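PDB 5YKR: probable aminotransferase, which belongs to the class-III aminotransferases, a family of pyridoxal phosphate-dependent enzymes, and carries that cofactor covalently attached in this structure. Local coordinates for residues 353-358 against 382-387; 388-393 against 427-432. All coordinates share one frame; numbering follows the deposited sequence.

Contact 1: 353-358 against 382-387; sequences RHMFQL and IGARVE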
loop_
_atom_site.group_PDB
_atom_site.type_symbol
_atom_site.label_atom_id
_atom_site.label_comp_id
_atom_site.label_asym_id
_atom_site.label_seq_id
_atom_site.Cartn_x
_atom_site.Cartn_y
_atom_site.Cartn_z
ATOM N N ARG A 353 20.537 -21.063 6.781
ATOM C CA ARG A 353 20.997 -22.401 7.088
ATOM C C ARG A 353 20.151 -23.021 8.185
ATOM O O ARG A 353 19.717 -24.186 8.092
ATOM C CB ARG A 353 22.469 -22.403 7.453
ATOM C CG ARG A 353 23.013 -23.812 7.666
ATOM C CD ARG A 353 24.542 -23.841 7.936
ATOM N NE ARG A 353 25.316 -22.861 7.152
ATOM C CZ ARG A 353 25.769 -21.683 7.626
ATOM N NH1 ARG A 353 25.666 -21.355 8.922
ATOM N NH2 ARG A 353 26.386 -20.861 6.811
ATOM N N HIS A 354 19.953 -22.264 9.257
ATOM C CA HIS A 354 19.113 -22.716 10.361
ATOM C C HIS A 354 17.681 -22.967 9.893
ATOM O O HIS A 354 17.069 -24.004 10.202
ATOM C CB HIS A 354 19.114 -21.688 11.483
ATOM C CG HIS A 354 18.215 -22.038 12.629
ATOM N ND1 HIS A 354 18.637 -22.850 13.660
ATOM C CD2 HIS A 354 16.944 -21.691 12.920
ATOM C CE1 HIS A 354 17.647 -23.004 14.514
ATOM N NE2 HIS A 354 16.607 -22.318 14.085
ATOM N N MET A 355 17.124 -22.013 9.168
ATOM C CA MET A 355 15.738 -22.162 8.683
ATOM C C MET A 355 15.581 -23.413 7.807
ATOM O O MET A 355 14.584 -24.138 7.912
ATOM C CB MET A 355 15.351 -20.894 7.915
ATOM C CG MET A 355 15.188 -19.668 8.803
ATOM S SD MET A 355 15.300 -18.076 7.981
ATOM C CE MET A 355 13.829 -18.100 6.968
ATOM N N PHE A 356 16.566 -23.676 6.972
ATOM C CA PHE A 356 16.496 -24.866 6.075
ATOM C C PHE A 356 16.569 -26.174 6.880
ATOM O O PHE A 356 15.857 -27.131 6.597
ATOM C CB PHE A 356 17.653 -24.898 5.087
ATOM C CG PHE A 356 17.697 -23.809 4.080
ATOM C CD1 PHE A 356 16.588 -23.052 3.759
ATOM C CD2 PHE A 356 18.894 -23.548 3.434
ATOM C CE1 PHE A 356 16.643 -22.075 2.794
ATOM C CE2 PHE A 356 18.993 -22.542 2.480
ATOM C CZ PHE A 356 17.837 -21.812 2.153
ATOM N N GLN A 357 17.444 -26.210 7.883
ATOM C CA GLN A 357 17.556 -27.423 8.688
ATOM C C GLN A 357 16.208 -27.760 9.369
ATOM O O GLN A 357 15.740 -28.914 9.375
ATOM C CB GLN A 357 18.669 -27.250 9.744
ATOM C CG GLN A 357 18.794 -28.383 10.745
ATOM C CD GLN A 357 19.773 -28.045 11.844
ATOM O OE1 GLN A 357 19.392 -27.800 13.006
ATOM N NE2 GLN A 357 21.039 -28.047 11.501
ATOM N N LEU A 358 15.598 -26.737 9.962
ATOM C CA LEU A 358 14.346 -26.948 10.694
ATOM C C LEU A 358 13.197 -27.263 9.725
ATOM O O LEU A 358 12.349 -28.111 10.023
ATOM C CB LEU A 358 14.027 -25.776 11.636
ATOM C CG LEU A 358 14.769 -25.670 12.973
ATOM C CD1 LEU A 358 14.348 -26.808 13.876
ATOM C CD2 LEU A 358 16.260 -25.782 12.800
ATOM N N ILE A 382 10.302 -25.579 -0.236
ATOM C CA ILE A 382 11.175 -24.622 -0.902
ATOM C C ILE A 382 11.889 -23.846 0.193
ATOM O O ILE A 382 11.337 -22.924 0.807
ATOM C CB ILE A 382 10.458 -23.690 -1.903
ATOM C CG1 ILE A 382 9.148 -23.171 -1.411
ATOM C CG2 ILE A 382 10.299 -24.432 -3.187
ATOM C CD1 ILE A 382 8.721 -21.961 -2.223
ATOM N N GLY A 383 13.114 -24.292 0.488
ATOM C CA GLY A 383 13.883 -23.648 1.532
ATOM C C GLY A 383 13.222 -23.737 2.897
ATOM O O GLY A 383 13.055 -24.826 3.430
ATOM N N ALA A 384 12.845 -22.587 3.446
ATOM C CA ALA A 384 12.227 -22.470 4.753
ATOM C C ALA A 384 10.733 -22.751 4.791
ATOM O O ALA A 384 10.132 -22.737 5.885
ATOM C CB ALA A 384 12.482 -21.091 5.314
ATOM N N ARG A 385 10.098 -22.971 3.620
ATOM C CA ARG A 385 8.649 -23.019 3.525
ATOM C C ARG A 385 8.209 -24.420 3.082
ATOM O O ARG A 385 8.736 -24.931 2.097
ATOM C CB ARG A 385 8.198 -21.947 2.495
ATOM C CG ARG A 385 6.719 -21.691 2.392
ATOM C CD ARG A 385 6.434 -20.718 1.260
ATOM N NE ARG A 385 5.023 -20.352 1.309
ATOM C CZ ARG A 385 4.516 -19.328 2.043
ATOM N NH1 ARG A 385 5.301 -18.521 2.743
ATOM N NH2 ARG A 385 3.216 -19.189 2.129
ATOM N N VAL A 386 7.276 -25.030 3.837
ATOM C CA VAL A 386 6.857 -26.425 3.608
ATOM C C VAL A 386 5.328 -26.473 3.466
ATOM O O VAL A 386 4.620 -25.902 4.305
ATOM C CB VAL A 386 7.249 -27.297 4.832
ATOM C CG1 VAL A 386 6.802 -28.751 4.692
ATOM C CG2 VAL A 386 8.772 -27.233 5.042
ATOM N N GLU A 387 4.823 -27.159 2.425
ATOM C CA GLU A 387 3.357 -27.237 2.262
ATOM C C GLU A 387 2.963 -28.582 1.698
ATOM O O GLU A 387 3.594 -29.070 0.766
ATOM C CB GLU A 387 2.885 -26.101 1.340
ATOM C CG GLU A 387 1.380 -26.044 1.105
ATOM C CD GLU A 387 0.854 -24.654 0.774
ATOM O OE1 GLU A 387 1.694 -23.759 0.465
ATOM O OE2 GLU A 387 -0.407 -24.476 0.767
#

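Contact 2: 388-393 against 427-432; sequences YLFMTH and FHNMAL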
loop_
_atom_site.group_PDB
_atom_site.type_symbol
_atom_site.label_atom_id
_atom_site.label_comp_id
_atom_site.label_asym_id
_atom_site.label_seq_id
_atom_site.Cartn_x
_atom_site.Cartn_y
_atom_site.Cartn_z
ATOM N N TYR A 388 1.846 -29.093 2.214
ATOM C CA TYR A 388 1.255 -30.301 1.671
ATOM C C TYR A 388 -0.049 -29.993 0.873
ATOM O O TYR A 388 -0.649 -28.896 0.986
ATOM C CB TYR A 388 1.038 -31.363 2.729
ATOM C CG TYR A 388 0.353 -30.900 3.977
ATOM C CD1 TYR A 388 -1.057 -30.969 4.106
ATOM C CD2 TYR A 388 1.081 -30.422 5.059
ATOM C CE1 TYR A 388 -1.681 -30.523 5.251
ATOM C CE2 TYR A 388 0.448 -30.014 6.225
ATOM C CZ TYR A 388 -0.921 -30.108 6.321
ATOM O OH TYR A 388 -1.602 -29.701 7.422
ATOM N N LEU A 389 -0.415 -30.934 0.019
ATOM C CA LEU A 389 -1.571 -30.824 -0.862
ATOM C C LEU A 389 -2.246 -32.183 -0.868
ATOM O O LEU A 389 -1.573 -33.234 -0.778
ATOM C CB LEU A 389 -1.122 -30.498 -2.299
ATOM C CG LEU A 389 -1.157 -29.096 -2.874
ATOM C CD1 LEU A 389 -0.549 -29.098 -4.262
ATOM C CD2 LEU A 389 -2.563 -28.461 -2.819
ATOM N N PHE A 390 -3.575 -32.177 -1.052
ATOM C CA PHE A 390 -4.360 -33.421 -0.949
ATOM C C PHE A 390 -4.451 -34.138 -2.307
ATOM O O PHE A 390 -5.540 -34.418 -2.810
ATOM C CB PHE A 390 -5.757 -33.153 -0.385
ATOM C CG PHE A 390 -5.805 -32.276 0.844
ATOM C CD1 PHE A 390 -4.829 -32.348 1.842
ATOM C CD2 PHE A 390 -6.851 -31.397 1.020
ATOM C CE1 PHE A 390 -4.903 -31.529 2.961
ATOM C CE2 PHE A 390 -6.955 -30.593 2.147
ATOM C CZ PHE A 390 -5.968 -30.651 3.109
ATOM N N MET A 391 -3.290 -34.435 -2.879
ATOM C CA MET A 391 -3.205 -35.263 -4.072
ATOM C C MET A 391 -1.892 -36.064 -4.018
ATOM O O MET A 391 -0.922 -35.700 -3.318
ATOM C CB MET A 391 -3.278 -34.385 -5.332
ATOM C CG MET A 391 -2.178 -33.325 -5.454
ATOM S SD MET A 391 -2.373 -32.129 -6.776
ATOM C CE MET A 391 -2.076 -33.172 -8.219
ATOM N N THR A 392 -1.876 -37.176 -4.734
ATOM C CA THR A 392 -0.760 -38.113 -4.592
ATOM C C THR A 392 0.610 -37.585 -5.082
ATOM O O THR A 392 1.644 -37.884 -4.502
ATOM C CB THR A 392 -1.098 -39.445 -5.296
ATOM O OG1 THR A 392 -2.172 -40.032 -4.579
ATOM C CG2 THR A 392 0.025 -40.379 -5.249
ATOM N N HIS A 393 0.581 -36.812 -6.152
ATOM C CA HIS A 393 1.781 -36.413 -6.865
ATOM C C HIS A 393 1.819 -34.878 -6.942
ATOM O O HIS A 393 0.796 -34.235 -6.879
ATOM C CB HIS A 393 1.769 -36.987 -8.283
ATOM C CG HIS A 393 1.690 -38.493 -8.342
ATOM N ND1 HIS A 393 2.747 -39.313 -8.003
ATOM C CD2 HIS A 393 0.683 -39.313 -8.717
ATOM C CE1 HIS A 393 2.392 -40.578 -8.158
ATOM N NE2 HIS A 393 1.146 -40.604 -8.605
ATOM N N PHE A 427 -4.511 -19.538 5.382
ATOM C CA PHE A 427 -4.733 -19.459 3.915
ATOM C C PHE A 427 -4.014 -20.505 3.126
ATOM O O PHE A 427 -4.130 -20.552 1.918
ATOM C CB PHE A 427 -4.333 -18.072 3.380
ATOM C CG PHE A 427 -4.792 -16.949 4.247
ATOM C CD1 PHE A 427 -6.117 -16.755 4.508
ATOM C CD2 PHE A 427 -3.879 -16.090 4.836
ATOM C CE1 PHE A 427 -6.535 -15.721 5.372
ATOM C CE2 PHE A 427 -4.273 -15.080 5.645
ATOM C CZ PHE A 427 -5.597 -14.904 5.960
ATOM N N HIS A 428 -3.215 -21.333 3.815
ATOM C CA HIS A 428 -2.356 -22.311 3.128
ATOM C C HIS A 428 -2.319 -23.569 4.000
ATOM O O HIS A 428 -2.695 -23.517 5.151
ATOM C CB HIS A 428 -0.909 -21.744 2.929
ATOM C CG HIS A 428 -0.840 -20.455 2.154
ATOM N ND1 HIS A 428 -0.721 -19.186 2.699
ATOM C CD2 HIS A 428 -0.959 -20.277 0.826
ATOM C CE1 HIS A 428 -0.755 -18.294 1.707
ATOM N NE2 HIS A 428 -0.858 -18.935 0.562
ATOM N N ASN A 429 -1.719 -24.645 3.515
ATOM C CA ASN A 429 -1.364 -25.800 4.344
ATOM C C ASN A 429 0.146 -25.804 4.535
ATOM O O ASN A 429 0.839 -26.827 4.319
ATOM C CB ASN A 429 -1.844 -27.098 3.684
ATOM C CG ASN A 429 -3.342 -27.135 3.567
ATOM O OD1 ASN A 429 -4.038 -27.157 4.606
ATOM N ND2 ASN A 429 -3.873 -27.111 2.303
ATOM N N MET A 430 0.676 -24.628 4.911
ATOM C CA MET A 430 2.120 -24.407 4.939
ATOM C C MET A 430 2.586 -24.151 6.377
ATOM O O MET A 430 1.831 -23.768 7.235
ATOM C CB MET A 430 2.573 -23.222 4.019
ATOM C CG MET A 430 2.360 -21.814 4.574
ATOM S SD MET A 430 3.829 -21.208 5.421
ATOM C CE MET A 430 3.299 -19.557 5.868
ATOM N N ALA A 431 3.888 -24.371 6.583
ATOM C CA ALA A 431 4.600 -23.957 7.793
ATOM C C ALA A 431 5.895 -23.310 7.327
ATOM O O ALA A 431 6.548 -23.767 6.368
ATOM C CB ALA A 431 4.938 -25.169 8.662
ATOM N N LEU A 432 6.235 -22.216 8.003
ATOM C CA LEU A 432 7.405 -21.440 7.696
ATOM C C LEU A 432 8.303 -21.404 8.942
ATOM O O LEU A 432 7.820 -21.099 10.046
ATOM C CB LEU A 432 6.907 -20.006 7.325
ATOM C CG LEU A 432 7.947 -19.017 6.806
ATOM C CD1 LEU A 432 8.727 -19.473 5.559
ATOM C CD2 LEU A 432 7.219 -17.734 6.548
HETATM O O HOH W 1 -1.970 -26.670 0.011
HETATM O O HOH W 2 -4.322 -28.090 6.818
#

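Contact 1: 353-358 against 382-387
The ring of Phe356 lies against the backbone of Gly383, with CE1 3.4 Å from Gly383 CA and CD1 3.5 Å from Gly383 C. The glycine approaches obliquely, whereas the peptide N of Ala384 stands at the ring edge, near its plane. One residue back on the helix, Met355 makes the second part of the contact: its CE methyl meets Ala384 CB at 3.7 Å, and Met355 CB lies 3.9 Å from Ala384 CB as well. Ala384 CB is thus touched by both ends of the methionine side chain. Folding of that chain brings this about, because a bend at its last torsion (chi3 67°) returns CE from the sulfur toward the alanine. No hydrogen bond links the two segments; the interface is apolar side chain against a turn, and the chains come close, with Phe356 CA and Ala384 CA 5.1 Å apart.

The turn is shaped from within. Ile382 N bonds to Arg385 O at 2.9 Å, and Arg385 N returns a bond to Ile382 O, so Gly383 and Ala384 form the two-residue tip. Gly383 has a positive phi of 62°, a conformation that glycine adopts readily. Outside the pair, Thr433 OG1 bridges the helix and the turn, hydrogen-bonded to Met355 O and weakly to Ala384 O, while Ser265 OG bonds to Ile382 O. Farther along, Val386 continues the apolar contact onto Ala359 and Leu362 of helix 349-372.

The arrangement is a tight beta hairpin with a type II' turn, joining strands 378-382 and 385-389, whose tip rests on the helix that precedes it in the chain.

Contact 2: 388-393 against 427-432
Asn429 packs across one face of the Tyr388 ring. Its CB makes a CH-pi contact over the face, 4.0 Å from the ring centroid, while its backbone O lies over the same face, displaced toward the CD2 and CE2 rim. Tyr388 folds back to meet it: with chi1 at 49°, CG sits between the backbone N and the carbonyl carbon. Beside this CH-pi contact the backbones are joined directly, Tyr388 N donating to Asn429 O over 3.3 Å at 155°, a long bond whose donor is tilted from the carbonyl plane. The tyrosine ring and the asparagine amide are turned only 22° from each other. Tyr388 also packs on Leu413 of helix 407-418.

The looser side begins at the amide end of Asn429. A water takes the place of a second backbone bond, giving a hydrogen to Tyr388 O at 2.8 Å and accepting one from Asn429 ND2 at 3.0 Å. The backbone N of Asn429 turns instead to Glu387 OE2, so the strand pairing frays here into side-chain and water bonds. Phe390 touches more lightly, CZ standing 4.2 Å from Asn429 ND2 in an oblique approach; it is the centre of an inverse gamma turn that takes the chain out of its strand. Although wetter, this side is still buried: Phe390 packs on Ile409 and Glu410 of helix 407-418. Glu410 OE2 also receives a weak hydrogen bond from Asn429 ND2.

Together these features mark the terminal rung of an antiparallel ladder, where strands 385-389 and 430-432 part at one end of a small three-stranded sheet.

In the fold
Contacts 1 and 2 follow in series along the chain, their centres 15 Å apart, and strand 385-389 runs through both. Contact 1 sets the turn leading into this strand against helix 349-372; contact 2 lies at its far end, against the approach to strand 430-432. Between them the strands are probably hydrogen-bonded between Val386 O and Ala431 N, 2.8 Å apart. Strand 385-389 is the middle of an antiparallel sheet flanked by 378-382 and 430-432, so chain parts separated by helices 398-402 and 407-418 are brought together. Such a small helix-and-sheet unit fits the C-terminal domain of fold-type-I pyridoxal phosphate enzymes, distinct from their large seven-stranded sheet.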